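Mannan endo-1,6-alpha-mannosidase (Chaetomium thermophilum, PDB 6RY0) probably cleaves alpha-1,6-mannosidic linkages and acts as a transglycosidase in transferring GPI-anchored glycoproteins into the fungal cell wall. Local coordinates at residues G105-Q117 against D129-A141. Numbering follows the deposited sequence.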
loop_
_atom_site.group_PDB
_atom_site.type_symbol
_atom_site.label_atom_id
_atom_site.label_comp_id
_atom_site.label_asym_id
_atom_site.label_seq_id
_atom_site.Cartn_x
_atom_site.Cartn_y
_atom_site.Cartn_z
ATOM N N GLY A 105 -14.491 -3.807 8.753
ATOM C CA GLY A 105 -13.518 -2.764 8.953
ATOM C C GLY A 105 -13.443 -1.798 7.775
ATOM O O GLY A 105 -13.421 -0.571 7.955
ATOM N N MET A 106 -13.394 -2.347 6.557
ATOM C CA MET A 106 -13.366 -1.486 5.370
ATOM C C MET A 106 -14.614 -0.621 5.284
ATOM O O MET A 106 -14.512 0.546 4.914
ATOM C CB MET A 106 -13.166 -2.329 4.119
ATOM C CG MET A 106 -11.793 -3.027 4.086
ATOM S SD MET A 106 -11.506 -4.148 2.701
ATOM C CE MET A 106 -11.451 -3.011 1.321
ATOM N N LEU A 107 -15.788 -1.178 5.560
ATOM C CA LEU A 107 -17.012 -0.405 5.418
ATOM C C LEU A 107 -17.150 0.635 6.508
ATOM O O LEU A 107 -17.783 1.674 6.297
ATOM C CB LEU A 107 -18.202 -1.331 5.434
ATOM C CG LEU A 107 -18.373 -2.183 4.177
ATOM C CD1 LEU A 107 -19.514 -3.154 4.336
ATOM C CD2 LEU A 107 -18.580 -1.326 2.940
ATOM N N HIS A 108 -16.601 0.395 7.692
ATOM C CA HIS A 108 -16.804 1.324 8.791
ATOM C C HIS A 108 -16.123 2.653 8.550
ATOM O O HIS A 108 -16.562 3.668 9.073
ATOM C CB HIS A 108 -16.301 0.707 10.103
ATOM C CG HIS A 108 -16.757 1.440 11.312
ATOM N ND1 HIS A 108 -17.990 1.222 11.875
ATOM C CD2 HIS A 108 -16.163 2.402 12.060
ATOM C CE1 HIS A 108 -18.130 2.008 12.923
ATOM N NE2 HIS A 108 -17.039 2.734 13.061
ATOM N N GLN A 109 -15.046 2.651 7.760
ATOM C CA GLN A 109 -14.155 3.807 7.637
ATOM C C GLN A 109 -14.428 4.666 6.385
ATOM O O GLN A 109 -13.661 5.589 6.122
ATOM C CB GLN A 109 -12.708 3.350 7.673
ATOM C CG GLN A 109 -12.325 2.752 9.044
ATOM C CD GLN A 109 -12.455 3.740 10.174
ATOM O OE1 GLN A 109 -12.364 4.949 9.967
ATOM N NE2 GLN A 109 -12.658 3.246 11.384
ATOM N N VAL A 110 -15.521 4.395 5.655
ATOM C CA VAL A 110 -15.725 5.039 4.360
ATOM C C VAL A 110 -16.135 6.503 4.449
ATOM O O VAL A 110 -16.002 7.230 3.477
ATOM C CB VAL A 110 -16.771 4.300 3.522
ATOM C CG1 VAL A 110 -16.317 2.862 3.242
ATOM C CG2 VAL A 110 -18.180 4.333 4.160
ATOM N N GLY A 111 -16.633 6.956 5.593
ATOM C CA GLY A 111 -17.100 8.324 5.733
ATOM C C GLY A 111 -18.511 8.500 5.193
ATOM O O GLY A 111 -19.018 7.679 4.443
ATOM N N PRO A 112 -19.141 9.618 5.534
ATOM C CA PRO A 112 -20.519 9.873 5.115
ATOM C C PRO A 112 -20.663 9.951 3.594
ATOM O O PRO A 112 -21.757 9.719 3.080
ATOM C CB PRO A 112 -20.851 11.206 5.839
ATOM C CG PRO A 112 -19.534 11.850 6.078
ATOM C CD PRO A 112 -18.651 10.687 6.426
ATOM N N ASN A 113 -19.608 10.335 2.899
ATOM C CA ASN A 113 -19.657 10.494 1.458
ATOM C C ASN A 113 -19.004 9.346 0.716
ATOM O O ASN A 113 -18.760 9.441 -0.485
ATOM C CB ASN A 113 -19.072 11.826 1.056
ATOM C CG ASN A 113 -19.860 12.956 1.666
ATOM O OD1 ASN A 113 -21.084 12.951 1.666
ATOM N ND2 ASN A 113 -19.155 13.924 2.236
ATOM N N ALA A 114 -18.736 8.240 1.395
ATOM C CA ALA A 114 -18.253 7.024 0.736
ATOM C C ALA A 114 -16.994 7.299 -0.094
ATOM O O ALA A 114 -16.865 6.857 -1.237
ATOM C CB ALA A 114 -19.338 6.339 -0.076
ATOM N N ASP A 115 -16.055 7.986 0.535
ATOM C CA ASP A 115 -14.870 8.492 -0.130
ATOM C C ASP A 115 -13.621 8.346 0.729
ATOM O O ASP A 115 -12.575 8.903 0.397
ATOM C CB ASP A 115 -15.035 9.944 -0.558
ATOM C CG ASP A 115 -15.262 10.889 0.588
ATOM O OD1 ASP A 115 -15.356 10.415 1.737
ATOM O OD2 ASP A 115 -15.346 12.109 0.322
ATOM N N TYR A 116 -13.707 7.598 1.840
ATOM C CA TYR A 116 -12.595 7.467 2.778
ATOM C C TYR A 116 -12.091 8.816 3.274
ATOM O O TYR A 116 -10.900 8.993 3.530
ATOM C CB TYR A 116 -11.486 6.540 2.245
ATOM C CG TYR A 116 -11.900 5.096 2.308
ATOM C CD1 TYR A 116 -12.101 4.486 3.531
ATOM C CD2 TYR A 116 -12.104 4.324 1.181
ATOM C CE1 TYR A 116 -12.515 3.176 3.633
ATOM C CE2 TYR A 116 -12.509 2.988 1.265
ATOM C CZ TYR A 116 -12.730 2.435 2.490
ATOM O OH TYR A 116 -13.145 1.124 2.548
ATOM N N GLN A 117 -13.030 9.747 3.520
ATOM C CA GLN A 117 -12.725 10.994 4.208
ATOM C C GLN A 117 -13.615 11.189 5.426
ATOM O O GLN A 117 -14.288 12.203 5.567
ATOM C CB GLN A 117 -12.839 12.193 3.269
ATOM C CG GLN A 117 -11.965 12.011 2.032
ATOM C CD GLN A 117 -11.820 13.269 1.236
ATOM O OE1 GLN A 117 -10.826 13.988 1.384
ATOM N NE2 GLN A 117 -12.807 13.574 0.402
ATOM N N ASP A 129 -2.899 8.824 3.128
ATOM C CA ASP A 129 -3.740 8.072 4.041
ATOM C C ASP A 129 -5.021 7.632 3.345
ATOM O O ASP A 129 -5.415 6.464 3.386
ATOM C CB ASP A 129 -4.096 8.887 5.284
ATOM C CG ASP A 129 -2.911 9.453 5.969
ATOM O OD1 ASP A 129 -2.513 10.557 5.647
ATOM O OD2 ASP A 129 -2.337 8.800 6.822
ATOM N N GLN A 130 -5.687 8.589 2.712
ATOM C CA GLN A 130 -6.903 8.305 1.955
ATOM C C GLN A 130 -6.595 7.325 0.816
ATOM O O GLN A 130 -7.365 6.385 0.561
ATOM C CB GLN A 130 -7.463 9.618 1.390
ATOM C CG GLN A 130 -8.772 9.437 0.676
ATOM C CD GLN A 130 -9.142 10.574 -0.249
ATOM O OE1 GLN A 130 -8.274 11.340 -0.686
ATOM N NE2 GLN A 130 -10.422 10.668 -0.589
ATOM N N GLY A 131 -5.468 7.532 0.157
ATOM C CA GLY A 131 -5.061 6.686 -0.934
ATOM C C GLY A 131 -4.897 5.249 -0.548
ATOM O O GLY A 131 -5.311 4.383 -1.318
ATOM N N PHE A 132 -4.302 4.974 0.611
ATOM C CA PHE A 132 -4.129 3.572 1.013
ATOM C C PHE A 132 -5.462 2.870 1.209
ATOM O O PHE A 132 -5.597 1.699 0.856
ATOM C CB PHE A 132 -3.245 3.455 2.242
ATOM C CG PHE A 132 -1.814 3.280 1.915
ATOM C CD1 PHE A 132 -1.292 2.029 1.727
ATOM C CD2 PHE A 132 -0.972 4.376 1.757
ATOM C CE1 PHE A 132 0.055 1.853 1.375
ATOM C CE2 PHE A 132 0.350 4.191 1.390
ATOM C CZ PHE A 132 0.830 2.914 1.202
ATOM N N TRP A 133 -6.462 3.557 1.769
ATOM C CA TRP A 133 -7.799 2.973 1.863
ATOM C C TRP A 133 -8.385 2.750 0.484
ATOM O O TRP A 133 -8.974 1.707 0.218
ATOM C CB TRP A 133 -8.715 3.857 2.713
ATOM C CG TRP A 133 -8.458 3.763 4.183
ATOM C CD1 TRP A 133 -7.721 4.586 4.952
ATOM C CD2 TRP A 133 -8.974 2.748 5.059
ATOM N NE1 TRP A 133 -7.744 4.148 6.270
ATOM C CE2 TRP A 133 -8.531 3.033 6.356
ATOM C CE3 TRP A 133 -9.766 1.621 4.855
ATOM C CZ2 TRP A 133 -8.861 2.221 7.451
ATOM C CZ3 TRP A 133 -10.100 0.825 5.940
ATOM C CH2 TRP A 133 -9.652 1.132 7.217
ATOM N N GLY A 134 -8.250 3.720 -0.418
ATOM C CA GLY A 134 -8.708 3.539 -1.781
ATOM C C GLY A 134 -8.051 2.367 -2.471
ATOM O O GLY A 134 -8.715 1.629 -3.213
ATOM N N MET A 135 -6.748 2.190 -2.244
ATOM C CA MET A 135 -6.025 1.061 -2.818
ATOM C C MET A 135 -6.517 -0.275 -2.276
ATOM O O MET A 135 -6.572 -1.249 -3.020
ATOM C CB MET A 135 -4.531 1.264 -2.579
ATOM C CG MET A 135 -3.966 2.360 -3.472
ATOM S SD MET A 135 -2.449 3.103 -2.824
ATOM C CE MET A 135 -1.438 1.648 -2.749
ATOM N N SER A 136 -6.864 -0.332 -0.987
ATOM C CA SER A 136 -7.441 -1.563 -0.459
ATOM C C SER A 136 -8.805 -1.863 -1.086
ATOM O O SER A 136 -9.098 -3.025 -1.355
ATOM C CB SER A 136 -7.538 -1.472 1.053
ATOM O OG SER A 136 -6.235 -1.527 1.593
ATOM N N ALA A 137 -9.614 -0.841 -1.350
ATOM C CA ALA A 137 -10.876 -1.060 -2.035
ATOM C C ALA A 137 -10.642 -1.520 -3.489
ATOM O O ALA A 137 -11.320 -2.427 -3.984
ATOM C CB ALA A 137 -11.721 0.213 -2.011
ATOM N N MET A 138 -9.674 -0.899 -4.162
ATOM C CA MET A 138 -9.312 -1.315 -5.518
ATOM C C MET A 138 -8.894 -2.779 -5.537
ATOM O O MET A 138 -9.297 -3.549 -6.406
ATOM C CB MET A 138 -8.196 -0.419 -6.043
ATOM C CG MET A 138 -7.859 -0.586 -7.499
ATOM S SD MET A 138 -9.128 -0.040 -8.636
ATOM C CE MET A 138 -9.742 -1.582 -9.311
ATOM N N LEU A 139 -8.086 -3.168 -4.548
ATOM C CA LEU A 139 -7.601 -4.549 -4.425
ATOM C C LEU A 139 -8.783 -5.498 -4.198
ATOM O O LEU A 139 -8.812 -6.592 -4.754
ATOM C CB LEU A 139 -6.617 -4.634 -3.246
ATOM C CG LEU A 139 -5.932 -5.982 -3.115
ATOM C CD1 LEU A 139 -5.021 -6.287 -4.315
ATOM C CD2 LEU A 139 -5.123 -6.007 -1.829
ATOM N N ALA A 140 -9.755 -5.092 -3.384
ATOM C CA ALA A 140 -10.936 -5.918 -3.177
ATOM C C ALA A 140 -11.675 -6.154 -4.489
ATOM O O ALA A 140 -12.102 -7.262 -4.775
ATOM C CB ALA A 140 -11.819 -5.278 -2.112
ATOM N N ALA A 141 -11.806 -5.120 -5.328
ATOM C CA ALA A 141 -12.437 -5.306 -6.648
ATOM C C ALA A 141 -11.588 -6.243 -7.528
ATOM O O ALA A 141 -12.104 -7.165 -8.162
ATOM C CB ALA A 141 -12.677 -3.966 -7.335
#
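Tyr-116 and Met-106 meet one side of helix 127-142, at CA-CA distances of 5.8 Å from Tyr-116 to Gln-130 and 7.8 Å from Met-106 to Ala-137. The contact is buried in the (alpha/alpha)6 barrel characteristic of glycosyl hydrolase family 76. After helix 99-108 the chain makes a type I beta turn, Gly-111 to Ala-114, then runs back against helix 127-142. With CG anti to the carbonyl carbon (chi1 -74°), the Tyr-116 ring lies with one face over Trp-133 CB, 3.6 Å from the ring centroid. That ring and the five-membered ring of Trp-133 are near parallel, at 21°, but barely overlap. Tyr-116 OH donates to Met-106 O from above the carbonyl plane. An alanine here is likely to leave that carbonyl without this donor and open a gap beside Trp-133. Gln-109 CB sits over the six-membered ring of Trp-133; Gln-109 OE1 accepts a hydrogen bond from Trp-76 NE1, and Gln-109 NE2 donates to Pro-60 O. Thr-165 OG1 is a second partner of Gln-130 NE2, while Gln-166 NE2 and Arg-171 NH1 hydrogen-bond to Gln-130 OE1. Extended beyond CG, Gln-130 sends NE2 to Asp-115 O at 3.0 Å, in its own amide plane and nearly straight at 172°.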